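Local structure of protein kinase A regulatory subunit, putative (Trypanosoma cruzi, 6FTF) at residues H42-S47 with A178-S183; E113-T118 with T148-R153; T155-L160 with Y172-L177; W201-M206 with T256-R261. The protein probably holds the kinase A catalytic subunit inactive until nucleoside ligands, rather than cyclic AMP, fill its two cyclic nucleotide-binding domains. All blocks are in the same frame, centred on the assembly; numbering follows the deposited sequence. Where two conformers were deposited one is given.

Contact 1: H42-S47 with A178-S183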
# COMPACT_ATOMS: atom_id res chain seq x y z
N HIS A 42 -7.44 -3.04 0.38
CA HIS A 42 -6.73 -1.77 0.27
C HIS A 42 -5.81 -1.50 1.45
O HIS A 42 -5.13 -0.47 1.46
CB HIS A 42 -7.74 -0.62 0.11
CG HIS A 42 -8.45 -0.66 -1.20
ND1 HIS A 42 -9.52 -1.49 -1.44
CD2 HIS A 42 -8.20 -0.02 -2.37
CE1 HIS A 42 -9.92 -1.34 -2.69
NE2 HIS A 42 -9.14 -0.45 -3.28
N ASN A 43 -5.74 -2.40 2.41
CA ASN A 43 -4.88 -2.23 3.58
C ASN A 43 -3.63 -3.08 3.42
O ASN A 43 -3.72 -4.28 3.15
CB ASN A 43 -5.63 -2.61 4.85
CG ASN A 43 -4.81 -2.37 6.09
OD1 ASN A 43 -3.83 -3.07 6.33
ND2 ASN A 43 -5.19 -1.39 6.89
N VAL A 44 -2.47 -2.46 3.61
CA VAL A 44 -1.21 -3.12 3.27
C VAL A 44 -0.93 -4.39 4.06
O VAL A 44 -0.11 -5.20 3.62
CB VAL A 44 -0.01 -2.16 3.40
CG1 VAL A 44 -0.21 -0.93 2.55
CG2 VAL A 44 0.27 -1.82 4.87
N LEU A 45 -1.55 -4.58 5.23
CA LEU A 45 -1.27 -5.78 6.02
C LEU A 45 -1.75 -7.05 5.34
O LEU A 45 -1.32 -8.14 5.74
CB LEU A 45 -1.94 -5.68 7.38
CG LEU A 45 -1.41 -4.59 8.30
CD1 LEU A 45 -2.31 -4.41 9.50
CD2 LEU A 45 0.02 -4.88 8.74
N PHE A 46 -2.63 -6.94 4.35
CA PHE A 46 -3.23 -8.09 3.68
C PHE A 46 -2.80 -8.20 2.22
O PHE A 46 -3.38 -8.97 1.47
CB PHE A 46 -4.75 -8.01 3.80
CG PHE A 46 -5.22 -7.75 5.21
CD1 PHE A 46 -5.43 -8.79 6.10
CD2 PHE A 46 -5.39 -6.47 5.65
CE1 PHE A 46 -5.83 -8.53 7.39
CE2 PHE A 46 -5.79 -6.20 6.95
CZ PHE A 46 -6.00 -7.23 7.81
N SER A 47 -1.74 -7.48 1.84
CA SER A 47 -1.39 -7.27 0.44
C SER A 47 -1.21 -8.56 -0.34
O SER A 47 -1.53 -8.60 -1.54
CB SER A 47 -0.09 -6.48 0.33
OG SER A 47 -0.24 -5.18 0.84
N ALA A 178 6.75 -0.89 2.58
CA ALA A 178 7.40 -2.19 2.38
C ALA A 178 6.40 -3.33 2.45
O ALA A 178 6.54 -4.34 1.73
CB ALA A 178 8.49 -2.40 3.43
N ASP A 179 5.39 -3.23 3.33
CA ASP A 179 4.38 -4.27 3.48
C ASP A 179 3.68 -4.59 2.17
O ASP A 179 3.15 -5.69 2.01
CB ASP A 179 3.30 -3.81 4.48
CG ASP A 179 3.72 -3.89 5.94
OD1 ASP A 179 4.51 -4.79 6.30
OD2 ASP A 179 3.23 -3.04 6.73
N ALA A 180 3.62 -3.64 1.25
CA ALA A 180 2.88 -3.76 -0.01
C ALA A 180 3.78 -4.00 -1.21
O ALA A 180 3.27 -4.08 -2.34
CB ALA A 180 2.00 -2.52 -0.24
N LEU A 181 5.09 -4.15 -1.03
CA LEU A 181 6.01 -4.28 -2.15
C LEU A 181 6.36 -5.73 -2.43
O LEU A 181 6.48 -6.56 -1.52
CB LEU A 181 7.31 -3.51 -1.89
CG LEU A 181 7.20 -2.00 -1.80
CD1 LEU A 181 8.54 -1.41 -1.42
CD2 LEU A 181 6.72 -1.40 -3.09
N SER A 182 6.56 -6.01 -3.71
CA SER A 182 7.20 -7.23 -4.17
C SER A 182 8.26 -6.83 -5.18
O SER A 182 8.38 -5.67 -5.53
CB SER A 182 6.19 -8.22 -4.77
OG SER A 182 5.59 -7.69 -5.93
N SER A 183 9.07 -7.78 -5.59
CA SER A 183 10.18 -7.49 -6.50
C SER A 183 9.93 -8.11 -7.87
O SER A 183 9.33 -9.18 -7.98
CB SER A 183 11.50 -8.00 -5.93
OG SER A 183 11.82 -7.30 -4.73
O HOH W 1 1.78 -7.23 3.78

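Contact 2: E113-T118 with T148-R153. With 7CI (7-cyano-7-deazainosine), chain F.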
# COMPACT_ATOMS: atom_id res chain seq x y z
N GLU A 113 1.84 -4.52 17.79
CA GLU A 113 1.85 -5.45 18.90
C GLU A 113 1.75 -6.89 18.43
O GLU A 113 2.38 -7.78 19.01
CB GLU A 113 0.68 -5.11 19.81
CG GLU A 113 0.83 -3.78 20.53
CD GLU A 113 0.68 -2.54 19.66
OE1 GLU A 113 0.01 -2.59 18.59
OE2 GLU A 113 1.23 -1.49 20.04
N LEU A 114 0.92 -7.15 17.41
CA LEU A 114 0.76 -8.52 16.91
C LEU A 114 1.97 -8.98 16.11
O LEU A 114 2.38 -10.14 16.23
CB LEU A 114 -0.51 -8.61 16.07
CG LEU A 114 -1.81 -8.52 16.86
CD1 LEU A 114 -2.99 -8.36 15.93
CD2 LEU A 114 -1.98 -9.73 17.72
N MET A 115 2.55 -8.10 15.31
CA MET A 115 3.70 -8.48 14.50
C MET A 115 4.94 -8.70 15.35
O MET A 115 5.75 -9.59 15.06
CB MET A 115 3.94 -7.40 13.44
CG MET A 115 4.90 -7.80 12.31
SD MET A 115 5.11 -6.54 11.01
CE MET A 115 3.52 -6.60 10.16
N TYR A 116 5.12 -7.90 16.40
CA TYR A 116 6.36 -7.91 17.17
C TYR A 116 6.19 -8.41 18.60
O TYR A 116 7.16 -8.38 19.38
CB TYR A 116 6.98 -6.51 17.14
CG TYR A 116 7.33 -6.07 15.73
CD1 TYR A 116 8.34 -6.69 15.02
CD2 TYR A 116 6.64 -5.04 15.10
CE1 TYR A 116 8.66 -6.31 13.72
CE2 TYR A 116 6.97 -4.65 13.82
CZ TYR A 116 7.97 -5.28 13.15
OH TYR A 116 8.23 -4.83 11.89
N ASP A 117 4.99 -8.87 18.96
CA ASP A 117 4.74 -9.55 20.23
C ASP A 117 5.19 -8.71 21.42
O ASP A 117 6.07 -9.08 22.19
CB ASP A 117 5.36 -10.95 20.26
CG ASP A 117 4.77 -11.83 21.35
OD1 ASP A 117 3.57 -11.67 21.66
OD2 ASP A 117 5.50 -12.68 21.89
N THR A 118 4.55 -7.55 21.56
CA THR A 118 4.91 -6.63 22.63
C THR A 118 3.64 -5.97 23.16
O THR A 118 2.63 -5.88 22.45
CB THR A 118 5.91 -5.60 22.07
OG1 THR A 118 6.57 -4.90 23.14
CG2 THR A 118 5.23 -4.61 21.11
N THR A 148 5.20 -13.79 5.81
CA THR A 148 6.58 -13.34 5.73
C THR A 148 6.74 -11.84 5.94
O THR A 148 7.66 -11.24 5.39
CB THR A 148 7.21 -13.80 4.41
OG1 THR A 148 6.41 -13.32 3.33
CG2 THR A 148 7.33 -15.33 4.36
N ALA A 149 5.88 -11.23 6.75
CA ALA A 149 5.89 -9.78 6.91
C ALA A 149 7.25 -9.25 7.34
O ALA A 149 7.70 -8.21 6.86
CB ALA A 149 4.84 -9.34 7.92
N ILE A 150 7.90 -9.91 8.30
CA ILE A 150 9.17 -9.40 8.80
C ILE A 150 10.25 -9.50 7.73
O ILE A 150 11.04 -8.57 7.53
CB ILE A 150 9.52 -10.08 10.13
CG1 ILE A 150 8.52 -9.61 11.22
CG2 ILE A 150 10.96 -9.77 10.53
CD1 ILE A 150 8.72 -10.20 12.62
N ARG A 151 10.30 -10.63 7.02
CA ARG A 151 11.25 -10.80 5.92
C ARG A 151 11.03 -9.76 4.84
O ARG A 151 12.00 -9.22 4.28
CB ARG A 151 11.09 -12.20 5.34
CG ARG A 151 11.93 -12.48 4.12
CD ARG A 151 11.61 -13.87 3.56
NE ARG A 151 12.41 -14.21 2.38
CZ ARG A 151 13.63 -14.75 2.43
NH1 ARG A 151 14.21 -15.03 3.59
NH2 ARG A 151 14.27 -15.01 1.30
N ARG A 152 9.77 -9.48 4.51
CA ARG A 152 9.47 -8.49 3.48
C ARG A 152 9.96 -7.12 3.90
O ARG A 152 10.57 -6.39 3.12
CB ARG A 152 7.98 -8.50 3.18
CG ARG A 152 7.58 -7.60 2.02
CD ARG A 152 6.09 -7.59 1.77
NE ARG A 152 5.56 -8.93 1.54
CZ ARG A 152 4.84 -9.65 2.40
NH1 ARG A 152 4.49 -9.17 3.59
NH2 ARG A 152 4.43 -10.85 2.06
N ARG A 153 9.70 -6.75 5.15
CA ARG A 153 10.22 -5.48 5.66
C ARG A 153 11.75 -5.43 5.58
O ARG A 153 12.31 -4.40 5.21
CB ARG A 153 9.69 -5.23 7.07
CG ARG A 153 8.21 -4.83 7.08
CD ARG A 153 7.60 -4.90 8.47
NE ARG A 153 6.30 -4.25 8.45
CZ ARG A 153 5.88 -3.35 9.32
NH1 ARG A 153 6.58 -3.05 10.40
NH2 ARG A 153 4.70 -2.78 9.12
C1 7CI F . -0.14 2.56 16.00
N1 7CI F . 1.21 3.21 16.10
O1 7CI F . -0.70 2.51 17.30
C2 7CI F . 1.69 4.07 15.20
N2 7CI F . 1.15 4.52 14.04
O2 7CI F . -1.18 0.87 14.79
C3 7CI F . 1.87 5.38 13.30
N3 7CI F . 3.14 5.80 13.72
O3 7CI F . -0.44 -0.92 16.55
C4 7CI F . 3.69 5.36 14.88
N4 7CI F . 5.30 3.99 18.48
C5 7CI F . 2.98 4.47 15.68
O5 7CI F . 4.84 5.79 15.18
C6 7CI F . 3.22 3.80 16.94
C7 7CI F . 2.06 3.05 17.15
C8 7CI F . 4.36 3.91 17.78
C9 7CI F . -0.07 1.18 15.53
C10 7CI F . 0.01 0.43 16.75
C11 7CI F . -0.96 1.17 17.65
C12 7CI F . -0.69 0.93 19.21
O4 7CI F . 0.68 1.10 19.50

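Contact 3: T155-L160 with Y172-L177. With 7CI (7-cyano-7-deazainosine), chain F; EDO (1,2-ethanediol), chain B.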
# COMPACT_ATOMS: atom_id res chain seq x y z
N THR A 155 13.58 -6.92 3.44
CA THR A 155 13.98 -6.87 2.04
C THR A 155 14.07 -5.44 1.55
O THR A 155 14.96 -5.11 0.77
CB THR A 155 12.98 -7.67 1.19
OG1 THR A 155 13.03 -9.04 1.60
CG2 THR A 155 13.30 -7.60 -0.29
N TYR A 156 13.17 -4.56 2.03
CA TYR A 156 13.06 -3.23 1.45
C TYR A 156 13.51 -2.06 2.32
O TYR A 156 13.79 -1.00 1.76
CB TYR A 156 11.63 -2.96 0.95
CG TYR A 156 11.20 -3.97 -0.07
CD1 TYR A 156 11.76 -4.00 -1.34
CD2 TYR A 156 10.28 -4.94 0.24
CE1 TYR A 156 11.39 -4.97 -2.27
CE2 TYR A 156 9.91 -5.90 -0.67
CZ TYR A 156 10.48 -5.92 -1.91
OH TYR A 156 10.12 -6.91 -2.81
N ILE A 157 13.53 -2.18 3.65
CA ILE A 157 13.61 -0.96 4.46
C ILE A 157 14.91 -0.19 4.23
O ILE A 157 14.91 1.05 4.15
CB ILE A 157 13.32 -1.24 5.95
CG1 ILE A 157 13.20 0.08 6.73
CG2 ILE A 157 14.35 -2.13 6.59
CD1 ILE A 157 12.15 1.03 6.22
N GLN A 158 16.04 -0.87 4.14
CA GLN A 158 17.31 -0.16 3.94
C GLN A 158 17.33 0.57 2.60
O GLN A 158 17.83 1.70 2.49
CB GLN A 158 18.49 -1.13 4.07
CG GLN A 158 19.85 -0.44 4.19
CD GLN A 158 20.51 -0.11 2.88
OE1 GLN A 158 20.21 -0.69 1.83
NE2 GLN A 158 21.46 0.81 2.93
N PHE A 159 16.79 -0.06 1.56
CA PHE A 159 16.67 0.59 0.25
C PHE A 159 15.75 1.80 0.33
O PHE A 159 16.09 2.88 -0.16
CB PHE A 159 16.13 -0.42 -0.76
CG PHE A 159 15.70 0.21 -2.05
CD1 PHE A 159 16.64 0.73 -2.92
CD2 PHE A 159 14.37 0.32 -2.38
CE1 PHE A 159 16.26 1.33 -4.11
CE2 PHE A 159 13.99 0.92 -3.57
CZ PHE A 159 14.95 1.43 -4.42
N LEU A 160 14.58 1.63 0.93
CA LEU A 160 13.62 2.73 0.97
C LEU A 160 14.17 3.93 1.72
O LEU A 160 13.83 5.08 1.40
CB LEU A 160 12.29 2.29 1.59
CG LEU A 160 11.56 1.15 0.87
CD1 LEU A 160 10.35 0.73 1.65
CD2 LEU A 160 11.17 1.56 -0.54
N TYR A 172 8.01 4.21 10.31
CA TYR A 172 6.70 3.56 10.32
C TYR A 172 6.09 3.59 8.93
O TYR A 172 5.58 2.58 8.45
CB TYR A 172 5.77 4.24 11.32
CG TYR A 172 4.43 3.54 11.48
CD1 TYR A 172 3.34 3.87 10.66
CD2 TYR A 172 4.24 2.55 12.43
CE1 TYR A 172 2.12 3.23 10.80
CE2 TYR A 172 3.02 1.91 12.57
CZ TYR A 172 1.98 2.25 11.74
OH TYR A 172 0.74 1.64 11.86
N GLU A 173 6.10 4.76 8.31
CA GLU A 173 5.49 4.90 6.99
C GLU A 173 6.29 4.18 5.91
O GLU A 173 5.72 3.63 4.97
CB GLU A 173 5.33 6.37 6.65
CG GLU A 173 4.30 7.06 7.50
CD GLU A 173 4.29 8.57 7.32
OE1 GLU A 173 5.39 9.17 7.27
OE2 GLU A 173 3.17 9.14 7.26
N LYS A 174 7.62 4.19 6.00
CA LYS A 174 8.42 3.41 5.06
C LYS A 174 8.12 1.92 5.18
O LYS A 174 8.05 1.20 4.18
CB LYS A 174 9.91 3.69 5.27
CG LYS A 174 10.33 5.11 4.88
CD LYS A 174 11.85 5.28 4.91
CE LYS A 174 12.31 6.70 4.64
NZ LYS A 174 12.55 7.44 5.89
N LEU A 175 7.95 1.44 6.41
CA LEU A 175 7.63 0.02 6.61
C LEU A 175 6.23 -0.31 6.10
O LEU A 175 6.01 -1.42 5.59
CB LEU A 175 7.77 -0.34 8.07
CG LEU A 175 9.23 -0.29 8.54
CD1 LEU A 175 9.27 -0.23 10.05
CD2 LEU A 175 10.03 -1.48 8.02
N GLN A 176 5.29 0.63 6.21
CA GLN A 176 3.95 0.46 5.65
C GLN A 176 4.01 0.31 4.13
O GLN A 176 3.28 -0.50 3.55
CB GLN A 176 3.08 1.64 6.07
CG GLN A 176 1.70 1.77 5.52
CD GLN A 176 0.96 2.86 6.24
OE1 GLN A 176 1.17 4.07 6.00
NE2 GLN A 176 0.17 2.46 7.19
N LEU A 177 4.89 1.06 3.47
CA LEU A 177 5.13 0.86 2.05
C LEU A 177 5.73 -0.52 1.80
O LEU A 177 5.31 -1.25 0.89
CB LEU A 177 6.02 1.99 1.52
CG LEU A 177 6.51 1.82 0.10
CD1 LEU A 177 5.38 1.74 -0.91
CD2 LEU A 177 7.43 2.96 -0.24
C1 7CI F . -0.14 2.56 16.00
N1 7CI F . 1.21 3.21 16.10
O1 7CI F . -0.70 2.51 17.30
C2 7CI F . 1.69 4.07 15.20
N2 7CI F . 1.15 4.52 14.04
O2 7CI F . -1.18 0.87 14.79
C3 7CI F . 1.87 5.38 13.30
N3 7CI F . 3.14 5.80 13.72
O3 7CI F . -0.44 -0.92 16.55
C4 7CI F . 3.69 5.36 14.88
N4 7CI F . 5.30 3.99 18.48
C5 7CI F . 2.98 4.47 15.68
O5 7CI F . 4.84 5.79 15.18
C6 7CI F . 3.22 3.80 16.94
C7 7CI F . 2.06 3.05 17.15
C8 7CI F . 4.36 3.91 17.78
C9 7CI F . -0.07 1.18 15.53
C10 7CI F . 0.01 0.43 16.75
C11 7CI F . -0.96 1.17 17.65
C12 7CI F . -0.69 0.93 19.21
O4 7CI F . 0.68 1.10 19.50
C1 EDO B . 21.45 2.68 6.25
O1 EDO B . 22.17 1.77 5.39
C2 EDO B . 20.54 3.59 5.44
O2 EDO B . 21.29 4.23 4.41

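Contact 4: W201-M206 with T256-R261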
# COMPACT_ATOMS: atom_id res chain seq x y z
N TRP A 201 0.28 -0.65 -11.78
CA TRP A 201 1.51 -0.94 -11.07
C TRP A 201 2.46 0.25 -11.06
O TRP A 201 2.71 0.87 -12.09
CB TRP A 201 2.23 -2.10 -11.75
CG TRP A 201 1.47 -3.38 -11.73
CD1 TRP A 201 0.84 -4.00 -12.78
CD2 TRP A 201 1.29 -4.23 -10.59
NE1 TRP A 201 0.28 -5.19 -12.36
CE2 TRP A 201 0.55 -5.36 -11.02
CE3 TRP A 201 1.69 -4.16 -9.26
CZ2 TRP A 201 0.18 -6.39 -10.15
CZ3 TRP A 201 1.33 -5.19 -8.40
CH2 TRP A 201 0.60 -6.29 -8.85
N LEU A 202 3.01 0.53 -9.88
CA LEU A 202 4.04 1.53 -9.70
C LEU A 202 5.33 0.80 -9.37
O LEU A 202 5.33 -0.14 -8.57
CB LEU A 202 3.66 2.51 -8.59
CG LEU A 202 4.58 3.69 -8.29
CD1 LEU A 202 3.81 4.86 -7.70
CD2 LEU A 202 5.69 3.28 -7.35
N TYR A 203 6.42 1.21 -10.01
CA TYR A 203 7.71 0.55 -9.86
C TYR A 203 8.71 1.56 -9.33
O TYR A 203 8.79 2.69 -9.82
CB TYR A 203 8.20 0.03 -11.22
CG TYR A 203 7.30 -1.00 -11.85
CD1 TYR A 203 6.24 -0.62 -12.64
CD2 TYR A 203 7.52 -2.35 -11.65
CE1 TYR A 203 5.42 -1.56 -13.21
CE2 TYR A 203 6.69 -3.29 -12.22
CZ TYR A 203 5.65 -2.89 -12.99
OH TYR A 203 4.80 -3.84 -13.57
N ILE A 204 9.49 1.15 -8.33
CA ILE A 204 10.63 1.92 -7.86
C ILE A 204 11.87 1.16 -8.32
O ILE A 204 11.99 -0.04 -8.08
CB ILE A 204 10.63 2.08 -6.34
CG1 ILE A 204 9.28 2.63 -5.85
CG2 ILE A 204 11.78 2.97 -5.93
CD1 ILE A 204 9.15 2.68 -4.33
N ILE A 205 12.75 1.85 -9.02
CA ILE A 205 13.92 1.19 -9.59
C ILE A 205 14.96 0.96 -8.49
O ILE A 205 15.53 1.91 -7.94
CB ILE A 205 14.50 2.00 -10.75
CG1 ILE A 205 13.41 2.21 -11.81
CG2 ILE A 205 15.71 1.27 -11.34
CD1 ILE A 205 13.82 3.15 -12.92
N MET A 206 15.25 -0.31 -8.21
CA MET A 206 16.29 -0.67 -7.26
C MET A 206 17.66 -0.76 -7.91
O MET A 206 18.68 -0.48 -7.26
CB MET A 206 15.96 -1.99 -6.56
CG MET A 206 14.66 -1.94 -5.78
SD MET A 206 14.23 -3.48 -4.93
CE MET A 206 15.38 -3.44 -3.56
N THR A 256 13.22 -4.02 -9.83
CA THR A 256 12.23 -3.09 -9.31
C THR A 256 11.59 -3.63 -8.03
O THR A 256 11.50 -4.84 -7.81
CB THR A 256 11.07 -2.82 -10.30
OG1 THR A 256 10.29 -4.00 -10.50
CG2 THR A 256 11.58 -2.32 -11.64
N ALA A 257 11.12 -2.68 -7.22
CA ALA A 257 10.10 -2.93 -6.21
C ALA A 257 8.79 -2.43 -6.79
O ALA A 257 8.74 -1.36 -7.39
CB ALA A 257 10.41 -2.19 -4.91
N LYS A 258 7.74 -3.22 -6.63
CA LYS A 258 6.47 -3.08 -7.34
C LYS A 258 5.34 -2.90 -6.33
O LYS A 258 5.24 -3.68 -5.37
CB LYS A 258 6.31 -4.41 -8.12
CG LYS A 258 5.10 -4.61 -9.00
CD LYS A 258 5.24 -5.94 -9.73
CE LYS A 258 4.10 -6.16 -10.71
NZ LYS A 258 4.24 -7.44 -11.44
N LEU A 259 4.49 -1.90 -6.56
CA LEU A 259 3.35 -1.57 -5.71
C LEU A 259 2.07 -1.58 -6.54
O LEU A 259 2.01 -0.95 -7.60
CB LEU A 259 3.58 -0.17 -5.18
CG LEU A 259 2.47 0.40 -4.31
CD1 LEU A 259 2.39 -0.31 -2.97
CD2 LEU A 259 2.66 1.89 -4.10
N ASN A 260 1.04 -2.26 -6.06
CA ASN A 260 -0.24 -2.24 -6.75
C ASN A 260 -1.02 -0.96 -6.46
O ASN A 260 -1.00 -0.42 -5.35
CB ASN A 260 -1.07 -3.46 -6.37
CG ASN A 260 -2.26 -3.65 -7.28
OD1 ASN A 260 -3.37 -3.18 -7.00
ND2 ASN A 260 -2.04 -4.27 -8.42
N ARG A 261 -1.78 -0.53 -7.46
CA ARG A 261 -2.60 0.67 -7.36
C ARG A 261 -3.54 0.63 -6.16
O ARG A 261 -3.82 1.68 -5.59
CB ARG A 261 -3.39 0.86 -8.66
CG ARG A 261 -4.05 2.19 -8.81
CD ARG A 261 -4.65 2.30 -10.19
NE ARG A 261 -5.28 3.58 -10.40
CZ ARG A 261 -5.90 3.92 -11.54
NH1 ARG A 261 -5.95 3.07 -12.55
NH2 ARG A 261 -6.47 5.10 -11.64
O HOH W 2 5.02 -6.30 -13.83

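Contact 1: H42-S47 with A178-S183
The carboxylate of Asp179 meets Val44, whose methyl CG2 is 3.7 Å from OD2. The Leu45 methyl CD2 is a looser neighbour of the same oxygen. Within 42-47, the Phe46 ring has CB of Leu45 over one face, off toward the rim. CB of Asn43 lies in plane at the edge of that ring.

CG2 of Val44 packs on CB of Asp179 at 3.6 Å. The two side chains cross there at about a right angle. The torsion of Val44 divides the work of its methyls. CG1 stands anti to the carbonyl carbon (chi1 -56°) and reaches CB of Ala180, 3.9 Å away, which leaves CG2 for Asp179.

The carbonyl oxygen of Val44 is the main polar point. It accepts a 2.8 Å hydrogen bond from OG of Ser47 and a second one from a water. That water also donates to the carbonyl oxygen of Asp179, at 2.7 Å. OG of Ser47 packs 3.5 Å from CA of Ala180. An Asx turn shapes 42-47: the backbone N of Leu45 bonds to OD1 of Asn43 at 2.9 Å. A type I turn runs from Ala178 to Leu181.

OD2 of Asp179 has its stronger partner in Arg153, by a salt bridge. Helix 30-42, the 3-10 turn at 44-45 and helix 51-60 are consistent with the N3A motif of the first domain. The contact joins that turn to the start of the second domain's barrel, between helix 171-178 and strand 181-186. Met266 and Cys267 of helix 264-268 pack against Val44.

Contact 2: E113-T118 with T148-R153
Arg153 donates from NH1 to the hydroxyl OH of Tyr116, at 2.8 Å. The bond is bent, with 138° at the hydrogen. The hydroxyl sits near the guanidinium edge but tilted 27° out of its plane. Seen from the tyrosine, NH1 lies at the ring edge, in plane. The Asp179 carboxylate, besides holding NH2, faces NE with its OD1, so all three nitrogens are engaged.

Met115, in one of its two conformers, places SD over one guanidinium face, toward its rim. This SD is 3.6 Å from NE of Arg153. CG is anti to the backbone N (chi1 -167°), and a bend at chi3 carries the methyl CE on to CB of Ala149, 3.8 Å away.

Helix 111-116 matches the phosphate-binding cassette of cyclic nucleotide-binding domains. Helix 149-160 is the second helix after the beta barrel, following 138-145. Here the cassette holds a nucleoside. Glu113 OE1 accepts from ribose hydroxyl O3 of 7-cyano-7-deazainosine and OE2 from O4, each at 2.7 Å. OE2 is also bound by the backbone N of Val121. CG of Met115 lies over the centre of the Tyr116 ring.

Toward the surface, CD1 of Ile150 packs obliquely on CE1 of Tyr116, at 4.0 Å.

Contact 3: T155-L160 with Y172-L177
Ile157 swings CG1 away from its own backbone N (chi1 -172°), and a turn at chi2 of 58° brings CD1 against helix 172-177. This methyl lies 3.6 Å from CB of Lys174 and 3.7 Å from CD2 of Leu175. It fills the angle between the two residues and crosses the lysine side chain at about a right angle.

Helix 149-160, the loop after it and helix 171-178 are consistent with the N3A motif that leads into the second nucleotide-binding domain. The segment axes approach to 9.2 Å and run at 128° to each other. Helix 155-160 is kinked, since the backbone N atoms of Gln158 and Phe159 lack their bonds to the preceding turn. At the buried end, CD2 of Leu160 meets CD2 of Leu177 at 4.0 Å, with the two leucines crossing at a slant. The touch is wholly apolar there, and Leu166 and Leu181 close in around it.

The other side of helix 172-177 faces the ligand. The ring of Tyr172 has C3 of 7-cyano-7-deazainosine 3.2 Å above its plane, over the centre. This fits the role of the aromatic cap found over the base in related domains. Tyr172 OH is hydrogen-bonded to Glu111 and Lys103.

Lys174 lays only its aliphatic part along the pair, and its NZ turns away to the carbonyl oxygen of Leu169. CD1 of Leu160 comes 3.5 Å from the backbone O of Lys174.

Contact 4: W201-M206 with T256-R261
Leu202 and Leu259 pair in register on neighbouring antiparallel strands of the second domain's beta barrel, the jelly-roll fold of cyclic nucleotide-binding domains. This is the buried side. Leu202 N bonds to Leu259 O at 2.9 Å, almost straight at 177°. Leu259 N returns the bond to Leu202 O. Ile204 and Ala257 form the next hydrogen-bonded pair in the same way, at 2.8 Å from Ile204 N to Ala257 O.

The face of Leu202, Ile204, Ala257 and Leu259 lies under helix 264-268 and under Phe159 and Tyr156 of helix 149-160. Met206 adds its SD, 4.0 Å from CB of Ala257.

The other face reaches solvent at Trp201, Lys258 and Asn260, yet its side chains still pack closely. CE of Lys258, in one of two conformers, is 3.4 Å from the centroid of the indole six-membered ring. On the opposite face, ND2 of Asn260 lies 3.4 Å from CH2 of Trp201, its amide nearly upright on the ring; that nitrogen bonds to Glu200. The extended lysine runs alongside Tyr203 to a salt bridge with Glu184. A water joins its NZ to Tyr203 OH. NZ also makes a cation-pi contact with Trp201, 4.3 Å from the centroid and 11° off the normal.

Overall arrangement
Contacts 1 and 4 are buried, while contacts 2 and 3 reach the surface at one edge. Helix 149-160 serves both contact 2 and contact 3, and both of these touch the nucleoside of the first domain. Contacts 1 and 4 share a sheet, where Ser182 O pairs with Lys258 N on adjoining strands. Their chemistry differs. Contact 4 is paired strands with a lysine-tryptophan contact on the outer face; contact 3 is apolar between helices; contact 2 mixes one side-chain bond with sulfur packing; contact 1 combines small side-chain packing with a water between two carbonyls. Asp179 ties contact 1 to contact 2. Phe159 packs contact 3 onto contact 4, but contacts 2 and 4 stay about 8 Å apart at their nearest atoms.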